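Local coordinates for pyocin-S2 (Pseudomonas aeruginosa, PDB 5ODW), which kills sensitive bacteria as a nuclease bacteriocin that breaks down their chromosomal DNA, this chain being its N-terminal, receptor-binding part, at residues Y33-G42 with A147-F155; E79-L89 with E102-K113. One frame throughout, in Å; residues are numbered along the deposited sequence.

The two contacts lie on opposite sides of the chain's centre, their own centres about 47 Å apart. Contact 1 is a surface contact: an irregular, proline-rich loop rests on the connection between helix 133-148 and helix 153-204, and another protein chain adjoins it. Contact 2 is buried and mainly helical, joining helix 72-86 to helix 96-121, with no other chain of the assembly touching it. Helix 153-204 links them, since its first turn takes part in contact 1 and its later part borders contact 2. In contact 1 an arginine grips backbone carbonyls; in contact 2 a row of aliphatic side chains is flanked by salt bridges.

Contact 1. Residues Y33-G42 with A147-F155; sequences YGTPPFVPPG and ASRKFYGEF
The side chain of Arg149 bends at chi3 (-59°), which turns its guanidinium edge to the carbonyls of Val39 and Pro40. NE donates to Pro40 O over 3.1 Å at an N-H...O angle of 153°; the oxygen lies near the guanidinium plane, although the donor stands above the carbonyl plane. NH2 makes a weak bond to Val39 O at 3.4 Å, while Val39 CG1 reaches Ser148 O (3.5 Å). Lys150 has CG between its backbone N and carbonyl carbon (chi1 59°) and is extended beyond, carrying NZ to 3.6 Å from Pro36 CD. Arg149, the first residue past helix 133-148, leaves helical geometry with positive phi, and the residues after it form the turn of a helical hairpin that returns as helix 153-204; the proline-rich loop lies across this turn. Tyr33, poorly ordered, runs alongside Lys150 but head to tail with it, its OH 3.6 Å from Lys150 CB, and its CE2 lies 3.9 Å from Phe151 CB. Lys150 NZ has an acidic side chain of another protein chain as its strongest partner; its salt bridge to Glu154 OE2 is long at 3.8 Å. Rings of Tyr33 and Phe38 also meet aromatic side chains of that chain, consistent with a receptor-binding surface.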
loop_
_atom_site.group_PDB
_atom_site.type_symbol
_atom_site.label_atom_id
_atom_site.label_comp_id
_atom_site.label_asym_id
_atom_site.label_seq_id
_atom_site.Cartn_x
_atom_site.Cartn_y
_atom_site.Cartn_z
ATOM N N TYR C 33 21.284 -2.715 15.327
ATOM C CA TYR C 33 20.189 -2.307 14.454
ATOM C C TYR C 33 20.689 -1.499 13.261
ATOM O O TYR C 33 19.912 -0.853 12.562
ATOM C CB TYR C 33 19.162 -1.506 15.274
ATOM C CG TYR C 33 18.036 -0.855 14.489
ATOM C CD1 TYR C 33 16.898 -1.565 14.139
ATOM C CD2 TYR C 33 18.121 0.471 14.096
ATOM C CE1 TYR C 33 15.876 -0.969 13.426
ATOM C CE2 TYR C 33 17.107 1.074 13.381
ATOM C CZ TYR C 33 15.986 0.351 13.048
ATOM O OH TYR C 33 14.974 0.953 12.335
ATOM N N GLY C 34 21.988 -1.568 12.996
ATOM C CA GLY C 34 22.560 -0.774 11.925
ATOM C C GLY C 34 21.927 -1.053 10.578
ATOM O O GLY C 34 21.668 -0.117 9.829
ATOM N N THR C 35 21.670 -2.318 10.273
ATOM C CA THR C 35 21.010 -2.649 9.019
ATOM C C THR C 35 19.741 -3.457 9.295
ATOM O O THR C 35 19.790 -4.497 9.949
ATOM C CB THR C 35 21.942 -3.415 8.064
ATOM O OG1 THR C 35 21.481 -3.262 6.716
ATOM C CG2 THR C 35 21.991 -4.891 8.427
ATOM N N PRO C 36 18.601 -2.980 8.778
ATOM C CA PRO C 36 17.284 -3.597 8.917
ATOM C C PRO C 36 16.870 -4.177 7.578
ATOM O O PRO C 36 17.011 -3.499 6.563
ATOM C CB PRO C 36 16.396 -2.404 9.259
ATOM C CG PRO C 36 17.077 -1.227 8.619
ATOM C CD PRO C 36 18.483 -1.619 8.237
ATOM N N PRO C 37 16.368 -5.419 7.562
ATOM C CA PRO C 37 16.032 -5.965 6.247
ATOM C C PRO C 37 14.939 -5.207 5.507
ATOM O O PRO C 37 15.080 -4.938 4.317
ATOM C CB PRO C 37 15.552 -7.381 6.577
ATOM C CG PRO C 37 15.060 -7.298 7.980
ATOM C CD PRO C 37 15.946 -6.301 8.662
ATOM N N PHE C 38 13.878 -4.844 6.212
ATOM C CA PHE C 38 12.756 -4.157 5.599
ATOM C C PHE C 38 12.326 -2.934 6.391
ATOM O O PHE C 38 12.266 -2.976 7.612
ATOM C CB PHE C 38 11.598 -5.147 5.441
ATOM C CG PHE C 38 10.260 -4.509 5.221
ATOM C CD1 PHE C 38 9.459 -4.170 6.292
ATOM C CD2 PHE C 38 9.797 -4.267 3.943
ATOM C CE1 PHE C 38 8.224 -3.592 6.096
ATOM C CE2 PHE C 38 8.562 -3.687 3.738
ATOM C CZ PHE C 38 7.775 -3.348 4.817
ATOM N N VAL C 39 12.050 -1.842 5.688
ATOM C CA VAL C 39 11.588 -0.621 6.323
ATOM C C VAL C 39 10.205 -0.310 5.783
ATOM O O VAL C 39 10.009 -0.273 4.575
ATOM C CB VAL C 39 12.523 0.554 6.029
ATOM C CG1 VAL C 39 12.021 1.805 6.725
ATOM C CG2 VAL C 39 13.936 0.222 6.468
ATOM N N PRO C 40 9.236 -0.077 6.676
ATOM C CA PRO C 40 7.871 0.197 6.231
ATOM C C PRO C 40 7.731 1.454 5.377
ATOM O O PRO C 40 8.233 2.540 5.736
ATOM C CB PRO C 40 7.073 0.271 7.539
ATOM C CG PRO C 40 7.849 -0.546 8.498
ATOM C CD PRO C 40 9.280 -0.217 8.147
ATOM N N PRO C 41 7.037 1.305 4.221
ATOM C CA PRO C 41 6.802 2.470 3.364
ATOM C C PRO C 41 5.832 3.416 4.104
ATOM O O PRO C 41 5.105 2.983 5.022
ATOM C CB PRO C 41 6.138 1.868 2.116
ATOM C CG PRO C 41 6.312 0.377 2.228
ATOM C CD PRO C 41 6.408 0.083 3.673
ATOM N N GLY C 42 5.845 4.671 3.710
ATOM C CA GLY C 42 4.997 5.688 4.309
ATOM C C GLY C 42 5.673 6.564 5.345
ATOM O O GLY C 42 6.828 6.297 5.710
ATOM N N ALA C 147 14.779 10.172 3.912
ATOM C CA ALA C 147 15.122 9.139 2.924
ATOM C C ALA C 147 15.045 7.724 3.478
ATOM O O ALA C 147 14.515 6.858 2.796
ATOM C CB ALA C 147 16.513 9.383 2.363
ATOM N N SER C 148 15.579 7.475 4.691
ATOM C CA SER C 148 15.605 6.136 5.286
ATOM C C SER C 148 14.312 5.687 5.944
ATOM O O SER C 148 14.085 4.491 6.039
ATOM C CB SER C 148 16.758 6.000 6.277
ATOM O OG SER C 148 16.608 6.839 7.410
ATOM N N ARG C 149 13.496 6.628 6.446
ATOM C CA ARG C 149 12.233 6.395 7.188
ATOM C C ARG C 149 12.453 5.583 8.474
ATOM O O ARG C 149 11.477 5.204 9.131
ATOM C CB ARG C 149 11.119 5.739 6.348
ATOM C CG ARG C 149 10.859 6.323 4.990
ATOM C CD ARG C 149 9.871 5.482 4.213
ATOM N NE ARG C 149 10.300 4.096 4.013
ATOM C CZ ARG C 149 11.188 3.692 3.110
ATOM N NH1 ARG C 149 11.791 4.573 2.320
ATOM N NH2 ARG C 149 11.490 2.405 3.000
ATOM N N LYS C 150 13.724 5.316 8.829
ATOM C CA LYS C 150 14.074 4.536 10.014
ATOM C C LYS C 150 14.463 5.400 11.219
ATOM O O LYS C 150 14.465 6.633 11.146
ATOM C CB LYS C 150 15.136 3.464 9.706
ATOM C CG LYS C 150 16.469 3.946 9.156
ATOM C CD LYS C 150 17.225 2.761 8.557
ATOM C CE LYS C 150 18.671 3.065 8.287
ATOM N NZ LYS C 150 19.415 1.840 7.936
ATOM N N PHE C 151 14.717 4.718 12.349
ATOM C CA PHE C 151 15.062 5.291 13.636
ATOM C C PHE C 151 16.313 6.158 13.588
ATOM O O PHE C 151 17.324 5.751 13.019
ATOM C CB PHE C 151 15.162 4.192 14.698
ATOM C CG PHE C 151 15.342 4.735 16.092
ATOM C CD1 PHE C 151 14.327 5.453 16.711
ATOM C CD2 PHE C 151 16.538 4.557 16.773
ATOM C CE1 PHE C 151 14.510 5.969 17.994
ATOM C CE2 PHE C 151 16.712 5.072 18.056
ATOM C CZ PHE C 151 15.707 5.787 18.652
ATOM N N TYR C 152 16.225 7.350 14.211
ATOM C CA TYR C 152 17.245 8.393 14.253
ATOM C C TYR C 152 18.545 7.993 14.927
ATOM O O TYR C 152 19.598 8.422 14.470
ATOM C CB TYR C 152 16.699 9.696 14.859
ATOM C CG TYR C 152 16.162 9.598 16.271
ATOM C CD1 TYR C 152 16.994 9.803 17.372
ATOM C CD2 TYR C 152 14.802 9.401 16.510
ATOM C CE1 TYR C 152 16.503 9.732 18.676
ATOM C CE2 TYR C 152 14.293 9.363 17.810
ATOM C CZ TYR C 152 15.153 9.508 18.890
ATOM O OH TYR C 152 14.659 9.459 20.167
ATOM N N GLY C 153 18.460 7.177 15.972
ATOM C CA GLY C 153 19.578 6.693 16.781
ATOM C C GLY C 153 20.953 6.543 16.154
ATOM O O GLY C 153 21.920 7.125 16.661
ATOM N N GLU C 154 21.056 5.755 15.056
ATOM C CA GLU C 154 22.337 5.505 14.366
ATOM C C GLU C 154 22.892 6.753 13.681
ATOM O O GLU C 154 24.103 6.974 13.709
ATOM C CB GLU C 154 22.250 4.303 13.387
ATOM C CG GLU C 154 21.412 4.528 12.128
ATOM C CD GLU C 154 20.789 3.296 11.504
ATOM O OE1 GLU C 154 19.540 3.190 11.526
ATOM O OE2 GLU C 154 21.548 2.448 10.981
ATOM N N PHE C 155 22.003 7.569 13.091
ATOM C CA PHE C 155 22.346 8.799 12.374
ATOM C C PHE C 155 22.865 9.847 13.320
ATOM O O PHE C 155 23.932 10.424 13.062
ATOM C CB PHE C 155 21.128 9.347 11.597
ATOM C CG PHE C 155 20.601 8.358 10.598
ATOM C CD1 PHE C 155 21.294 8.105 9.412
ATOM C CD2 PHE C 155 19.448 7.630 10.861
ATOM C CE1 PHE C 155 20.828 7.155 8.498
ATOM C CE2 PHE C 155 18.977 6.686 9.942
ATOM C CZ PHE C 155 19.667 6.460 8.764
#

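Contact 2. Residues E79-L89 with E102-K113; sequences EVDELKSEAGL and EKSIVDALMDAK
Lys84 and Glu102 form a salt bridge at one border of this helix-helix contact, with Lys84 NZ 3.2 Å from Glu102 OE2. A bend at chi3 (-74°) swings the lysine's end round so that NZ also donates to Asp81 OD1 at 2.8 Å, approaching from above the carboxylate plane. Gly91 O is a third partner, so the buried ammonium is shared by two carboxylates and a backbone carbonyl, and its charge probably offsets the two nearby negative ones. At the other border Lys113 NZ approaches Glu79 OE1 at 3.4 Å, a salt bridge whose hydrogen bond is weak. Glu79 OE2 lies close to Glu75 OE2, a crowding of like charges that might favour protonation of one of them. Between these ionic pairs the interface is aliphatic. Leu83 CB rests on Ile105 CG2, Leu83 CD1 meets Leu109 CD1 at 3.8 Å, and Val80 lies aslant over Leu109, CG2 against CD2. Leu89 and Ile105 meet tip to tip, CD1 to CD1, at 3.7 Å. Leu89 is placed there by a Schellman motif closing helix 72-86: Gly88 N bonds to Ser85 O, and the positive phi of Gly88 turns the chain back so that Leu89 N reaches Lys84 O in a weak bond. The axes of the short segments 79-86 and 102-113 come within 10.1 Å, their N-to-C directions 126° apart: two consecutive helices packed as a steeply crossed helix-loop-helix pair, here beside the long helix 153-204 of an elongated helical domain.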
loop_
_atom_site.group_PDB
_atom_site.type_symbol
_atom_site.label_atom_id
_atom_site.label_comp_id
_atom_site.label_asym_id
_atom_site.label_seq_id
_atom_site.Cartn_x
_atom_site.Cartn_y
_atom_site.Cartn_z
ATOM N N GLU C 79 47.709 22.456 30.633
ATOM C CA GLU C 79 48.060 21.066 30.277
ATOM C C GLU C 79 49.573 20.915 30.445
ATOM O O GLU C 79 50.048 19.948 31.061
ATOM C CB GLU C 79 47.692 20.744 28.819
ATOM C CG GLU C 79 46.248 20.357 28.570
ATOM C CD GLU C 79 45.984 19.858 27.159
ATOM O OE1 GLU C 79 46.888 19.211 26.578
ATOM O OE2 GLU C 79 44.863 20.084 26.645
ATOM N N VAL C 80 50.313 21.921 29.903
ATOM C CA VAL C 80 51.765 22.066 29.947
ATOM C C VAL C 80 52.192 22.069 31.417
ATOM O O VAL C 80 53.093 21.316 31.784
ATOM C CB VAL C 80 52.208 23.350 29.169
ATOM C CG1 VAL C 80 53.667 23.733 29.448
ATOM C CG2 VAL C 80 51.979 23.187 27.671
ATOM N N ASP C 81 51.497 22.862 32.258
ATOM C CA ASP C 81 51.794 22.978 33.686
ATOM C C ASP C 81 51.537 21.667 34.461
ATOM O O ASP C 81 52.337 21.351 35.349
ATOM C CB ASP C 81 51.089 24.187 34.315
ATOM C CG ASP C 81 51.735 25.530 33.971
ATOM O OD1 ASP C 81 52.447 25.612 32.934
ATOM O OD2 ASP C 81 51.500 26.507 34.712
ATOM N N GLU C 82 50.512 20.893 34.098
ATOM C CA GLU C 82 50.290 19.579 34.720
ATOM C C GLU C 82 51.410 18.576 34.383
ATOM O O GLU C 82 51.903 17.874 35.259
ATOM C CB GLU C 82 48.938 18.997 34.315
ATOM C CG GLU C 82 47.788 19.395 35.224
ATOM C CD GLU C 82 47.982 18.918 36.650
ATOM O OE1 GLU C 82 49.078 18.416 36.962
ATOM O OE2 GLU C 82 47.040 19.047 37.457
ATOM N N LEU C 83 51.805 18.522 33.111
ATOM C CA LEU C 83 52.914 17.678 32.656
ATOM C C LEU C 83 54.246 18.121 33.224
ATOM O O LEU C 83 55.088 17.271 33.506
ATOM C CB LEU C 83 53.014 17.663 31.133
ATOM C CG LEU C 83 51.971 16.861 30.376
ATOM C CD1 LEU C 83 52.157 17.050 28.896
ATOM C CD2 LEU C 83 52.034 15.366 30.716
ATOM N N LYS C 84 54.451 19.444 33.350
ATOM C CA LYS C 84 55.653 20.065 33.909
ATOM C C LYS C 84 55.843 19.579 35.356
ATOM O O LYS C 84 56.929 19.111 35.718
ATOM C CB LYS C 84 55.472 21.592 33.911
ATOM C CG LYS C 84 56.708 22.408 33.578
ATOM C CD LYS C 84 56.470 23.895 33.867
ATOM C CE LYS C 84 55.573 24.566 32.854
ATOM N NZ LYS C 84 55.223 25.956 33.244
ATOM N N SER C 85 54.757 19.663 36.167
ATOM C CA SER C 85 54.765 19.261 37.572
ATOM C C SER C 85 54.744 17.758 37.754
ATOM O O SER C 85 55.423 17.263 38.657
ATOM C CB SER C 85 53.657 19.952 38.352
ATOM O OG SER C 85 54.115 21.244 38.729
ATOM N N GLU C 86 54.038 17.026 36.865
ATOM C CA GLU C 86 53.995 15.557 36.854
ATOM C C GLU C 86 55.406 14.961 36.660
ATOM O O GLU C 86 55.652 13.829 37.080
ATOM C CB GLU C 86 53.095 15.061 35.719
ATOM C CG GLU C 86 51.650 14.889 36.138
ATOM C CD GLU C 86 50.667 14.709 35.003
ATOM O OE1 GLU C 86 51.035 14.096 33.974
ATOM O OE2 GLU C 86 49.507 15.150 35.165
ATOM N N ALA C 87 56.332 15.746 36.052
ATOM C CA ALA C 87 57.712 15.382 35.777
ATOM C C ALA C 87 58.681 15.933 36.845
ATOM O O ALA C 87 59.897 15.846 36.693
ATOM C CB ALA C 87 58.090 15.895 34.409
ATOM N N GLY C 88 58.143 16.514 37.904
ATOM C CA GLY C 88 58.967 17.064 38.970
ATOM C C GLY C 88 59.522 18.455 38.762
ATOM O O GLY C 88 60.118 19.003 39.689
ATOM N N LEU C 89 59.319 19.049 37.572
ATOM C CA LEU C 89 59.798 20.404 37.264
ATOM C C LEU C 89 58.950 21.486 37.966
ATOM O O LEU C 89 57.763 21.242 38.209
ATOM C CB LEU C 89 59.815 20.680 35.734
ATOM C CG LEU C 89 60.782 19.903 34.854
ATOM C CD1 LEU C 89 60.610 20.304 33.429
ATOM C CD2 LEU C 89 62.240 20.114 35.278
ATOM N N GLU C 102 61.762 21.685 29.973
ATOM C CA GLU C 102 60.441 22.278 29.712
ATOM C C GLU C 102 60.144 22.282 28.220
ATOM O O GLU C 102 59.023 21.962 27.843
ATOM C CB GLU C 102 60.407 23.714 30.242
ATOM C CG GLU C 102 59.039 24.316 30.503
ATOM C CD GLU C 102 59.127 25.672 31.191
ATOM O OE1 GLU C 102 60.156 26.369 31.019
ATOM O OE2 GLU C 102 58.171 26.035 31.911
ATOM N N LYS C 103 61.140 22.640 27.369
ATOM C CA LYS C 103 60.933 22.653 25.927
ATOM C C LYS C 103 60.517 21.273 25.430
ATOM O O LYS C 103 59.515 21.182 24.716
ATOM C CB LYS C 103 62.141 23.210 25.146
ATOM C CG LYS C 103 61.790 23.541 23.679
ATOM C CD LYS C 103 62.989 23.990 22.864
ATOM C CE LYS C 103 62.841 23.683 21.393
ATOM N NZ LYS C 103 63.229 22.284 21.070
ATOM N N SER C 104 61.168 20.217 25.901
ATOM C CA SER C 104 60.868 18.868 25.435
ATOM C C SER C 104 59.419 18.498 25.696
ATOM O O SER C 104 58.770 17.881 24.860
ATOM C CB SER C 104 61.787 17.877 26.134
ATOM O OG SER C 104 63.078 18.433 26.280
ATOM N N ILE C 105 58.922 18.870 26.865
ATOM C CA ILE C 105 57.518 18.641 27.238
ATOM C C ILE C 105 56.565 19.287 26.200
ATOM O O ILE C 105 55.650 18.611 25.723
ATOM C CB ILE C 105 57.231 19.108 28.703
ATOM C CG1 ILE C 105 57.823 18.134 29.734
ATOM C CG2 ILE C 105 55.724 19.363 28.967
ATOM C CD1 ILE C 105 58.286 18.802 31.013
ATOM N N VAL C 106 56.806 20.582 25.860
ATOM C CA VAL C 106 56.069 21.397 24.881
ATOM C C VAL C 106 56.098 20.710 23.492
ATOM O O VAL C 106 55.037 20.548 22.869
ATOM C CB VAL C 106 56.598 22.866 24.852
ATOM C CG1 VAL C 106 56.113 23.624 23.610
ATOM C CG2 VAL C 106 56.222 23.621 26.134
ATOM N N ASP C 107 57.288 20.274 23.076
ATOM C CA ASP C 107 57.488 19.532 21.832
ATOM C C ASP C 107 56.816 18.149 21.839
ATOM O O ASP C 107 56.227 17.742 20.849
ATOM C CB ASP C 107 58.981 19.365 21.547
ATOM C CG ASP C 107 59.659 20.668 21.190
ATOM O OD1 ASP C 107 58.983 21.711 21.172
ATOM O OD2 ASP C 107 60.875 20.648 20.922
ATOM N N ALA C 108 56.926 17.429 22.954
ATOM C CA ALA C 108 56.321 16.104 23.114
ATOM C C ALA C 108 54.827 16.228 23.055
ATOM O O ALA C 108 54.178 15.376 22.427
ATOM C CB ALA C 108 56.742 15.470 24.428
ATOM N N LEU C 109 54.276 17.310 23.675
ATOM C CA LEU C 109 52.841 17.597 23.670
ATOM C C LEU C 109 52.400 17.978 22.271
ATOM O O LEU C 109 51.398 17.451 21.798
ATOM C CB LEU C 109 52.465 18.698 24.671
ATOM C CG LEU C 109 50.964 18.873 24.949
ATOM C CD1 LEU C 109 50.343 17.613 25.563
ATOM C CD2 LEU C 109 50.714 20.083 25.835
ATOM N N MET C 110 53.177 18.859 21.603
ATOM C CA MET C 110 52.954 19.323 20.240
ATOM C C MET C 110 52.869 18.132 19.288
ATOM O O MET C 110 51.893 18.034 18.539
ATOM C CB MET C 110 54.097 20.255 19.814
ATOM C CG MET C 110 53.690 21.290 18.791
ATOM S SD MET C 110 55.084 21.965 17.847
ATOM C CE MET C 110 55.913 22.942 19.100
ATOM N N ASP C 111 53.840 17.230 19.364
ATOM C CA ASP C 111 53.869 16.050 18.514
ATOM C C ASP C 111 52.672 15.133 18.758
ATOM O O ASP C 111 52.122 14.565 17.820
ATOM C CB ASP C 111 55.176 15.282 18.713
ATOM C CG ASP C 111 56.366 15.996 18.108
ATOM O OD1 ASP C 111 56.173 17.057 17.485
ATOM O OD2 ASP C 111 57.498 15.494 18.251
ATOM N N ALA C 112 52.283 14.980 20.019
ATOM C CA ALA C 112 51.148 14.133 20.369
ATOM C C ALA C 112 49.878 14.678 19.735
ATOM O O ALA C 112 49.042 13.934 19.234
ATOM C CB ALA C 112 50.996 14.060 21.877
ATOM N N LYS C 113 49.748 15.994 19.774
ATOM C CA LYS C 113 48.611 16.710 19.192
ATOM C C LYS C 113 48.656 16.664 17.678
ATOM O O LYS C 113 47.611 16.558 17.025
ATOM C CB LYS C 113 48.536 18.153 19.716
ATOM C CG LYS C 113 48.184 18.175 21.190
ATOM C CD LYS C 113 47.773 19.520 21.722
ATOM C CE LYS C 113 47.372 19.405 23.176
ATOM N NZ LYS C 113 46.206 18.498 23.356
#